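Local coordinates for protein peptidase M42 (Thaumarchaeota archaeon SCGC AB-539-E09, PDB 5DS0) that probably removes amino acids from the N-termini of peptides as a cobalt-bound M42 (TET) aminopeptidase built from twelve subunits, at residues I73-S78 with T84-G89; E15-S20 with V102-K107; M109-I114 with V160-F165. One frame throughout, in Å; residues are numbered along the deposited sequence.

Contact 1 (I73-S78 with T84-G89); sequences IVSSIS and TFNTLG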
loop_
_atom_site.group_PDB
_atom_site.type_symbol
_atom_site.label_atom_id
_atom_site.label_comp_id
_atom_site.label_asym_id
_atom_site.label_seq_id
_atom_site.Cartn_x
_atom_site.Cartn_y
_atom_site.Cartn_z
ATOM N N ILE C 73 12.452 -4.240 -34.726
ATOM C CA ILE C 73 13.636 -4.856 -35.243
ATOM C C ILE C 73 13.872 -6.139 -34.457
ATOM O O ILE C 73 13.662 -6.175 -33.244
ATOM C CB ILE C 73 14.830 -3.886 -35.141
ATOM C CG1 ILE C 73 16.056 -4.455 -35.851
ATOM C CG2 ILE C 73 15.172 -3.560 -33.688
ATOM C CD1 ILE C 73 17.115 -3.414 -36.125
ATOM N N VAL C 74 14.342 -7.179 -35.141
ATOM C CA VAL C 74 14.555 -8.476 -34.506
ATOM C C VAL C 74 15.760 -8.400 -33.563
ATOM O O VAL C 74 16.859 -8.016 -33.967
ATOM C CB VAL C 74 14.800 -9.593 -35.540
ATOM C CG1 VAL C 74 15.044 -10.921 -34.853
ATOM C CG2 VAL C 74 13.619 -9.727 -36.470
ATOM N N SER C 75 15.543 -8.771 -32.302
ATOM C CA SER C 75 16.606 -8.725 -31.290
ATOM C C SER C 75 17.163 -10.104 -30.931
ATOM O O SER C 75 18.243 -10.192 -30.375
ATOM C CB SER C 75 16.131 -7.983 -30.033
ATOM O OG SER C 75 15.162 -8.716 -29.309
ATOM N N SER C 76 16.426 -11.174 -31.251
ATOM C CA SER C 76 16.911 -12.549 -31.059
ATOM C C SER C 76 15.942 -13.574 -31.607
ATOM O O SER C 76 14.783 -13.260 -31.876
ATOM C CB SER C 76 17.125 -12.851 -29.581
ATOM O OG SER C 76 15.935 -13.314 -28.963
ATOM N N ILE C 77 16.440 -14.793 -31.790
ATOM C CA ILE C 77 15.599 -15.952 -32.058
ATOM C C ILE C 77 15.704 -16.872 -30.852
ATOM O O ILE C 77 16.782 -17.330 -30.525
ATOM C CB ILE C 77 16.037 -16.748 -33.308
ATOM C CG1 ILE C 77 15.925 -15.901 -34.567
ATOM C CG2 ILE C 77 15.183 -17.989 -33.495
ATOM C CD1 ILE C 77 17.221 -15.211 -34.923
ATOM N N SER C 78 14.573 -17.158 -30.211
ATOM C CA SER C 78 14.553 -18.059 -29.063
ATOM C C SER C 78 14.683 -19.496 -29.538
ATOM O O SER C 78 14.410 -19.811 -30.699
ATOM C CB SER C 78 13.266 -17.893 -28.262
ATOM O OG SER C 78 12.201 -18.608 -28.866
ATOM N N THR C 84 12.299 -12.211 -30.452
ATOM C CA THR C 84 12.165 -11.041 -29.588
ATOM C C THR C 84 12.453 -9.833 -30.462
ATOM O O THR C 84 13.061 -9.958 -31.517
ATOM C CB THR C 84 13.155 -11.062 -28.418
ATOM O OG1 THR C 84 14.497 -11.125 -28.927
ATOM C CG2 THR C 84 12.897 -12.267 -27.534
ATOM N N PHE C 85 12.010 -8.661 -30.032
ATOM C CA PHE C 85 12.184 -7.463 -30.845
ATOM C C PHE C 85 12.414 -6.224 -29.991
ATOM O O PHE C 85 11.962 -6.168 -28.862
ATOM C CB PHE C 85 10.949 -7.253 -31.727
ATOM C CG PHE C 85 9.674 -7.073 -30.956
ATOM C CD1 PHE C 85 9.288 -5.817 -30.503
ATOM C CD2 PHE C 85 8.870 -8.142 -30.680
ATOM C CE1 PHE C 85 8.123 -5.648 -29.779
ATOM C CE2 PHE C 85 7.697 -7.987 -29.964
ATOM C CZ PHE C 85 7.320 -6.738 -29.508
ATOM N N ASN C 86 13.073 -5.228 -30.561
ATOM C CA ASN C 86 13.062 -3.895 -29.996
ATOM C C ASN C 86 12.183 -3.012 -30.839
ATOM O O ASN C 86 11.978 -3.277 -32.026
ATOM C CB ASN C 86 14.465 -3.340 -29.933
ATOM C CG ASN C 86 15.231 -3.865 -28.733
ATOM O OD1 ASN C 86 14.783 -3.715 -27.608
ATOM N ND2 ASN C 86 16.380 -4.481 -28.968
ATOM N N THR C 87 11.652 -1.965 -30.226
ATOM C CA THR C 87 10.814 -1.021 -30.938
ATOM C C THR C 87 11.665 -0.010 -31.674
ATOM O O THR C 87 12.768 0.313 -31.236
ATOM C CB THR C 87 9.911 -0.245 -29.991
ATOM O OG1 THR C 87 10.701 0.531 -29.099
ATOM C CG2 THR C 87 9.025 -1.181 -29.176
ATOM N N LEU C 88 11.159 0.466 -32.808
ATOM C CA LEU C 88 11.771 1.550 -33.570
ATOM C C LEU C 88 10.783 2.681 -33.579
ATOM O O LEU C 88 9.844 2.683 -34.367
ATOM C CB LEU C 88 12.060 1.118 -35.000
ATOM C CG LEU C 88 13.087 0.002 -35.148
ATOM C CD1 LEU C 88 13.272 -0.381 -36.614
ATOM C CD2 LEU C 88 14.430 0.414 -34.548
ATOM N N GLY C 89 10.988 3.647 -32.693
ATOM C CA GLY C 89 10.050 4.761 -32.528
ATOM C C GLY C 89 9.147 4.463 -31.357
ATOM O O GLY C 89 9.180 3.368 -30.808
#
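Ile73 and Asn86 face each other as an antiparallel hydrogen-bonded pair in the hairpin of strands 71-77 and 82-88. Ile73 N donates to Asn86 O and Asn86 N to Ile73 O, both at 2.9 Å. Beside them, the CG2 branch of Ile73 comes to 3.8 Å from Asn86 CB, and Ile73 CB meets the CD1 methyl of Leu88 at 4.1 Å. Val74 forms the next pair, non-hydrogen-bonded, with Phe85, and their side chains diverge. Its backbone bonds to Gly156 and Asp157, and its O accepts from Gln294 NE2 of a second subunit. The register then slips by one, for Ser75 and Ser76 both stand opposite Thr84 in a classic beta bulge. Ser75 N points almost straight at Thr84 O (2.9 Å, 171°), while Thr84 N reaches Ser76 O at 3.0 Å. With OG1 set between its backbone N and carbonyl carbon (chi1 58°), Thr84 brings that hydroxyl to Ser75 OG at 2.5 Å and Ser76 OG at 2.6 Å. His250 of the second subunit packs on Ser76 and Thr84, and Asn86 ND2 bonds to Gln294 OE1 of the same neighbour. The bulge thus gathers three hydroxyls within hydrogen-bonding distance, a polar patch on a hairpin face that the second subunit meets with a histidine and a glutamine.

Contact 2 (E15-S20 with V102-K107); sequences EAFGPS and VVRTCK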
loop_
_atom_site.group_PDB
_atom_site.type_symbol
_atom_site.label_atom_id
_atom_site.label_comp_id
_atom_site.label_asym_id
_atom_site.label_seq_id
_atom_site.Cartn_x
_atom_site.Cartn_y
_atom_site.Cartn_z
ATOM N N GLU C 15 1.287 1.375 -47.869
ATOM C CA GLU C 15 1.476 -0.071 -47.835
ATOM C C GLU C 15 2.939 -0.496 -47.939
ATOM O O GLU C 15 3.263 -1.642 -47.692
ATOM C CB GLU C 15 0.645 -0.745 -48.924
ATOM C CG GLU C 15 -0.845 -0.801 -48.598
ATOM C CD GLU C 15 -1.640 -1.625 -49.594
ATOM O OE1 GLU C 15 -1.073 -1.966 -50.662
ATOM O OE2 GLU C 15 -2.830 -1.927 -49.316
ATOM N N ALA C 16 3.817 0.439 -48.282
ATOM C CA ALA C 16 5.250 0.163 -48.415
ATOM C C ALA C 16 5.904 -0.199 -47.110
ATOM O O ALA C 16 5.462 0.207 -46.033
ATOM C CB ALA C 16 5.963 1.366 -49.009
ATOM N N PHE C 17 6.998 -0.933 -47.222
ATOM C CA PHE C 17 7.829 -1.293 -46.081
ATOM C C PHE C 17 8.881 -0.209 -45.847
ATOM O O PHE C 17 9.740 -0.000 -46.711
ATOM C CB PHE C 17 8.511 -2.626 -46.383
ATOM C CG PHE C 17 9.260 -3.212 -45.229
ATOM C CD1 PHE C 17 10.519 -2.739 -44.885
ATOM C CD2 PHE C 17 8.731 -4.267 -44.512
ATOM C CE1 PHE C 17 11.222 -3.285 -43.837
ATOM C CE2 PHE C 17 9.426 -4.819 -43.455
ATOM C CZ PHE C 17 10.675 -4.323 -43.114
ATOM N N GLY C 18 8.853 0.455 -44.686
ATOM C CA GLY C 18 9.881 1.452 -44.385
ATOM C C GLY C 18 9.958 1.986 -42.970
ATOM O O GLY C 18 9.671 3.159 -42.735
ATOM N N PRO C 19 10.382 1.152 -42.011
ATOM C CA PRO C 19 10.553 1.606 -40.629
ATOM C C PRO C 19 11.819 2.431 -40.481
ATOM O O PRO C 19 12.653 2.406 -41.380
ATOM C CB PRO C 19 10.667 0.304 -39.845
ATOM C CG PRO C 19 11.232 -0.667 -40.818
ATOM C CD PRO C 19 10.836 -0.230 -42.202
ATOM N N SER C 20 11.969 3.135 -39.359
ATOM C CA SER C 20 13.123 4.011 -39.160
ATOM C C SER C 20 14.418 3.255 -39.409
ATOM O O SER C 20 14.633 2.196 -38.836
ATOM C CB SER C 20 13.133 4.604 -37.755
ATOM O OG SER C 20 11.942 5.321 -37.507
ATOM N N VAL C 102 5.162 -7.954 -40.258
ATOM C CA VAL C 102 5.934 -8.616 -41.289
ATOM C C VAL C 102 7.406 -8.209 -41.173
ATOM O O VAL C 102 7.738 -7.035 -41.026
ATOM C CB VAL C 102 5.341 -8.371 -42.704
ATOM C CG1 VAL C 102 5.016 -6.912 -42.936
ATOM C CG2 VAL C 102 6.292 -8.851 -43.776
ATOM N N VAL C 103 8.264 -9.217 -41.260
ATOM C CA VAL C 103 9.688 -9.077 -41.092
ATOM C C VAL C 103 10.325 -9.192 -42.451
ATOM O O VAL C 103 9.980 -10.095 -43.208
ATOM C CB VAL C 103 10.238 -10.239 -40.255
ATOM C CG1 VAL C 103 11.711 -10.042 -39.966
ATOM C CG2 VAL C 103 9.472 -10.381 -38.955
ATOM N N ARG C 104 11.263 -8.311 -42.765
ATOM C CA ARG C 104 11.977 -8.423 -44.033
ATOM C C ARG C 104 13.313 -9.118 -43.845
ATOM O O ARG C 104 14.227 -8.564 -43.238
ATOM C CB ARG C 104 12.187 -7.065 -44.693
ATOM C CG ARG C 104 12.685 -7.196 -46.121
ATOM C CD ARG C 104 12.847 -5.850 -46.797
ATOM N NE ARG C 104 13.884 -5.053 -46.142
ATOM C CZ ARG C 104 14.054 -3.744 -46.309
ATOM N NH1 ARG C 104 13.262 -3.060 -47.126
ATOM N NH2 ARG C 104 15.023 -3.117 -45.654
ATOM N N THR C 105 13.407 -10.344 -44.349
ATOM C CA THR C 105 14.633 -11.128 -44.286
ATOM C C THR C 105 15.333 -11.090 -45.632
ATOM O O THR C 105 14.808 -10.531 -46.595
ATOM C CB THR C 105 14.340 -12.602 -43.929
ATOM O OG1 THR C 105 13.565 -13.213 -44.964
ATOM C CG2 THR C 105 13.582 -12.689 -42.624
ATOM N N CYS C 106 16.525 -11.677 -45.689
ATOM C CA CYS C 106 17.223 -11.878 -46.959
ATOM C C CYS C 106 16.415 -12.784 -47.924
ATOM O O CYS C 106 16.549 -12.667 -49.136
ATOM C CB CYS C 106 18.627 -12.456 -46.707
ATOM S SG CYS C 106 18.643 -13.952 -45.686
ATOM N N LYS C 107 15.569 -13.664 -47.388
ATOM C CA LYS C 107 14.715 -14.531 -48.211
ATOM C C LYS C 107 13.355 -13.932 -48.561
ATOM O O LYS C 107 12.570 -14.579 -49.244
ATOM C CB LYS C 107 14.495 -15.865 -47.507
ATOM C CG LYS C 107 15.785 -16.635 -47.290
ATOM C CD LYS C 107 15.515 -18.082 -46.923
ATOM C CE LYS C 107 16.825 -18.832 -46.745
ATOM N NZ LYS C 107 16.640 -20.180 -46.135
#
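Phe17, in the loop that follows helix 2-15, lays its ring against Arg104 and Val102 of strand 100-105, part of the six-stranded antiparallel barrel that M42 aminopeptidases carry beside their metal-binding domain. The ring meets arginine in two ways. Near the backbone, the ring tip CZ lies 3.5 Å from Arg104 CB, and Arg104 CD sits over the rim of one ring face. Farther out, the guanidinium folds back along the ring, its plane tilted 31° from that of the phenyl group, with Phe17 CE1 3.7 Å above the guanidinium plane and over its centre. The chain bends at chi3 (65°), which lays the guanidinium along the ring. At the ring edge, CE2 comes to 3.7 Å from Val102 O. An alanine in place of Phe17 would remove the ring and would probably open a gap beside Arg104 CB and the guanidinium, leaving the latter less held against turning.

Around this first shell, Pro158, Val160 and Met109 (selenomethionine) pack on the phenyl group, and Glu25 of helix 24-34 both touches Phe17 and forms a salt bridge with Arg104 NH1, likely fixing the guanidinium's rotation. The loop itself is held by Gly18 N bonding to Glu69 OE2 and by Ser20 OG bonding to Asp68 OD2, with Ser20 touching the cobalt ligand Glu215. The guanidinium nitrogen that pairs with Glu25, Arg104 NH1, rests 3.6 Å from Phe17 CD1.

Contact 3 (M109-I114 with V160-F165); sequences MVHGII and VPWSPF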
loop_
_atom_site.group_PDB
_atom_site.type_symbol
_atom_site.label_atom_id
_atom_site.label_comp_id
_atom_site.label_asym_id
_atom_site.label_seq_id
_atom_site.Cartn_x
_atom_site.Cartn_y
_atom_site.Cartn_z
HETATM N N MSE C 109 9.693 -11.459 -47.364
HETATM C CA MSE C 109 8.769 -11.102 -46.288
HETATM C C MSE C 109 8.337 -12.312 -45.519
HETATM O O MSE C 109 7.920 -13.307 -46.083
HETATM C CB MSE C 109 7.516 -10.430 -46.841
HETATM C CG MSE C 109 7.799 -9.113 -47.557
HETATM SE SE MSE C 109 8.676 -7.764 -46.392
HETATM C CE MSE C 109 9.113 -6.431 -47.774
ATOM N N VAL C 110 8.421 -12.223 -44.203
ATOM C CA VAL C 110 7.964 -13.284 -43.318
ATOM C C VAL C 110 6.917 -12.738 -42.353
ATOM O O VAL C 110 7.179 -11.797 -41.619
ATOM C CB VAL C 110 9.130 -13.843 -42.500
ATOM C CG1 VAL C 110 8.637 -14.880 -41.492
ATOM C CG2 VAL C 110 10.185 -14.435 -43.426
ATOM N N HIS C 111 5.740 -13.350 -42.348
ATOM C CA HIS C 111 4.644 -12.861 -41.531
ATOM C C HIS C 111 4.680 -13.443 -40.147
ATOM O O HIS C 111 5.144 -14.556 -39.944
ATOM C CB HIS C 111 3.316 -13.187 -42.187
ATOM C CG HIS C 111 3.136 -12.501 -43.489
ATOM N ND1 HIS C 111 2.715 -11.195 -43.585
ATOM C CD2 HIS C 111 3.372 -12.913 -44.753
ATOM C CE1 HIS C 111 2.669 -10.838 -44.855
ATOM N NE2 HIS C 111 3.061 -11.864 -45.584
ATOM N N GLY C 112 4.168 -12.670 -39.199
ATOM C CA GLY C 112 4.095 -13.086 -37.813
ATOM C C GLY C 112 3.075 -12.303 -37.001
ATOM O O GLY C 112 2.400 -11.398 -37.512
ATOM N N ILE C 113 2.970 -12.674 -35.732
ATOM C CA ILE C 113 1.983 -12.128 -34.836
ATOM C C ILE C 113 2.661 -11.756 -33.541
ATOM O O ILE C 113 3.413 -12.545 -32.999
ATOM C CB ILE C 113 0.930 -13.176 -34.496
ATOM C CG1 ILE C 113 0.242 -13.678 -35.756
ATOM C CG2 ILE C 113 -0.119 -12.590 -33.567
ATOM C CD1 ILE C 113 -0.525 -14.963 -35.542
ATOM N N ILE C 114 2.372 -10.566 -33.022
ATOM C CA ILE C 114 2.904 -10.175 -31.723
ATOM C C ILE C 114 2.152 -10.942 -30.641
ATOM O O ILE C 114 0.912 -10.968 -30.622
ATOM C CB ILE C 114 2.778 -8.673 -31.487
ATOM C CG1 ILE C 114 3.581 -7.912 -32.544
ATOM C CG2 ILE C 114 3.296 -8.317 -30.110
ATOM C CD1 ILE C 114 3.453 -6.400 -32.462
ATOM N N VAL C 160 7.783 -4.298 -39.790
ATOM C CA VAL C 160 6.717 -3.304 -39.831
ATOM C C VAL C 160 5.370 -3.912 -39.525
ATOM O O VAL C 160 5.177 -5.118 -39.654
ATOM C CB VAL C 160 6.576 -2.619 -41.197
ATOM C CG1 VAL C 160 7.825 -1.820 -41.525
ATOM C CG2 VAL C 160 6.261 -3.636 -42.285
ATOM N N PRO C 161 4.422 -3.066 -39.132
ATOM C CA PRO C 161 3.049 -3.508 -39.015
ATOM C C PRO C 161 2.509 -3.982 -40.356
ATOM O O PRO C 161 2.901 -3.455 -41.391
ATOM C CB PRO C 161 2.307 -2.233 -38.572
ATOM C CG PRO C 161 3.345 -1.352 -37.978
ATOM C CD PRO C 161 4.590 -1.653 -38.745
ATOM N N TRP C 162 1.587 -4.935 -40.324
ATOM C CA TRP C 162 0.850 -5.332 -41.513
ATOM C C TRP C 162 -0.501 -4.658 -41.490
ATOM O O TRP C 162 -1.288 -4.895 -40.576
ATOM C CB TRP C 162 0.667 -6.844 -41.538
ATOM C CG TRP C 162 0.035 -7.311 -42.806
ATOM C CD1 TRP C 162 0.675 -7.586 -43.993
ATOM C CD2 TRP C 162 -1.353 -7.544 -43.030
ATOM N NE1 TRP C 162 -0.240 -7.971 -44.931
ATOM C CE2 TRP C 162 -1.492 -7.959 -44.368
ATOM C CE3 TRP C 162 -2.497 -7.446 -42.228
ATOM C CZ2 TRP C 162 -2.736 -8.276 -44.926
ATOM C CZ3 TRP C 162 -3.733 -7.767 -42.776
ATOM C CH2 TRP C 162 -3.841 -8.175 -44.116
ATOM N N SER C 163 -0.776 -3.822 -42.488
ATOM C CA SER C 163 -1.964 -2.963 -42.469
ATOM C C SER C 163 -2.345 -2.438 -43.843
ATOM O O SER C 163 -1.754 -1.483 -44.335
ATOM C CB SER C 163 -1.713 -1.784 -41.540
ATOM O OG SER C 163 -2.900 -1.047 -41.331
ATOM N N PRO C 164 -3.334 -3.058 -44.479
ATOM C CA PRO C 164 -3.714 -2.649 -45.831
ATOM C C PRO C 164 -4.351 -1.282 -45.870
ATOM O O PRO C 164 -4.993 -0.852 -44.910
ATOM C CB PRO C 164 -4.751 -3.684 -46.251
ATOM C CG PRO C 164 -4.632 -4.802 -45.285
ATOM C CD PRO C 164 -4.105 -4.220 -44.015
ATOM N N PHE C 165 -4.214 -0.632 -47.008
ATOM C CA PHE C 165 -4.801 0.667 -47.217
ATOM C C PHE C 165 -6.172 0.550 -47.884
ATOM O O PHE C 165 -6.343 -0.191 -48.862
ATOM C CB PHE C 165 -3.886 1.495 -48.102
ATOM C CG PHE C 165 -4.412 2.867 -48.386
ATOM C CD1 PHE C 165 -4.129 3.917 -47.527
ATOM C CD2 PHE C 165 -5.197 3.107 -49.505
ATOM C CE1 PHE C 165 -4.607 5.185 -47.793
ATOM C CE2 PHE C 165 -5.688 4.367 -49.771
ATOM C CZ PHE C 165 -5.389 5.409 -48.919
#
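His111 and Trp162 meet as an offset edge-to-face aromatic pair, the one touch between 109-114 and 160-165. The imidazole turns its edge toward the indole face, the planes standing at 80° and the imidazole and five-membered ring centroids lying 5.5 Å apart. CE1 leads, at 3.9 Å from Trp162 CD1 and 4.1 Å from Trp162 NE1, with ND1 following at 4.2 Å from Trp162 CD1. With chi1 at -174°, Trp162 swings CG opposite its backbone N, which sends the indole toward His111, and chi2 of 85° turns its CD1-NE1 side to the histidine. Within its own segment the indole also has apolar cover, for Pro164 CD lies 3.8 Å above its plane, offset toward the rim.

The pair sits where the antiparallel barrel hands the chain back to the catalytic domain: strand 108-115 belongs to the barrel, whereas 162-165 leads out of it toward strand 166-168.

Hydrogen bonding in this region goes to other parts of the protein. Val110 and Gly112 bond through their backbones to Val103 and Val101 of the neighbouring barrel strand, and Ser163 OG bonds to His327 O. Between subunits, Trp162 packs on Pro164 of a third subunit, and Pro164 in turn on Trp162 of that subunit. Alongside this reciprocal packing, Arg100 NH2 of that neighbour bonds to both Ser163 OG and Pro164 O.

How the contacts relate
All three contacts involve the antiparallel barrel. Contact 1 joins two adjacent strands of it and is buried, partly by another subunit; its bonds are backbone and hydroxyl. Contact 2, also buried, ties a loop from outside the barrel to strand 100-105 through a ring and a guanidinium, without a hydrogen bond of its own. Contact 3 is the surface member, a single aromatic pair near a different subunit boundary. Contacts 2 and 3 meet through neighbouring strands, where Val102 N bonds to Val160 O; contacts 1 and 2 meet through packing, with Leu88 CD1 lying 3.7 Å from Ser20 O.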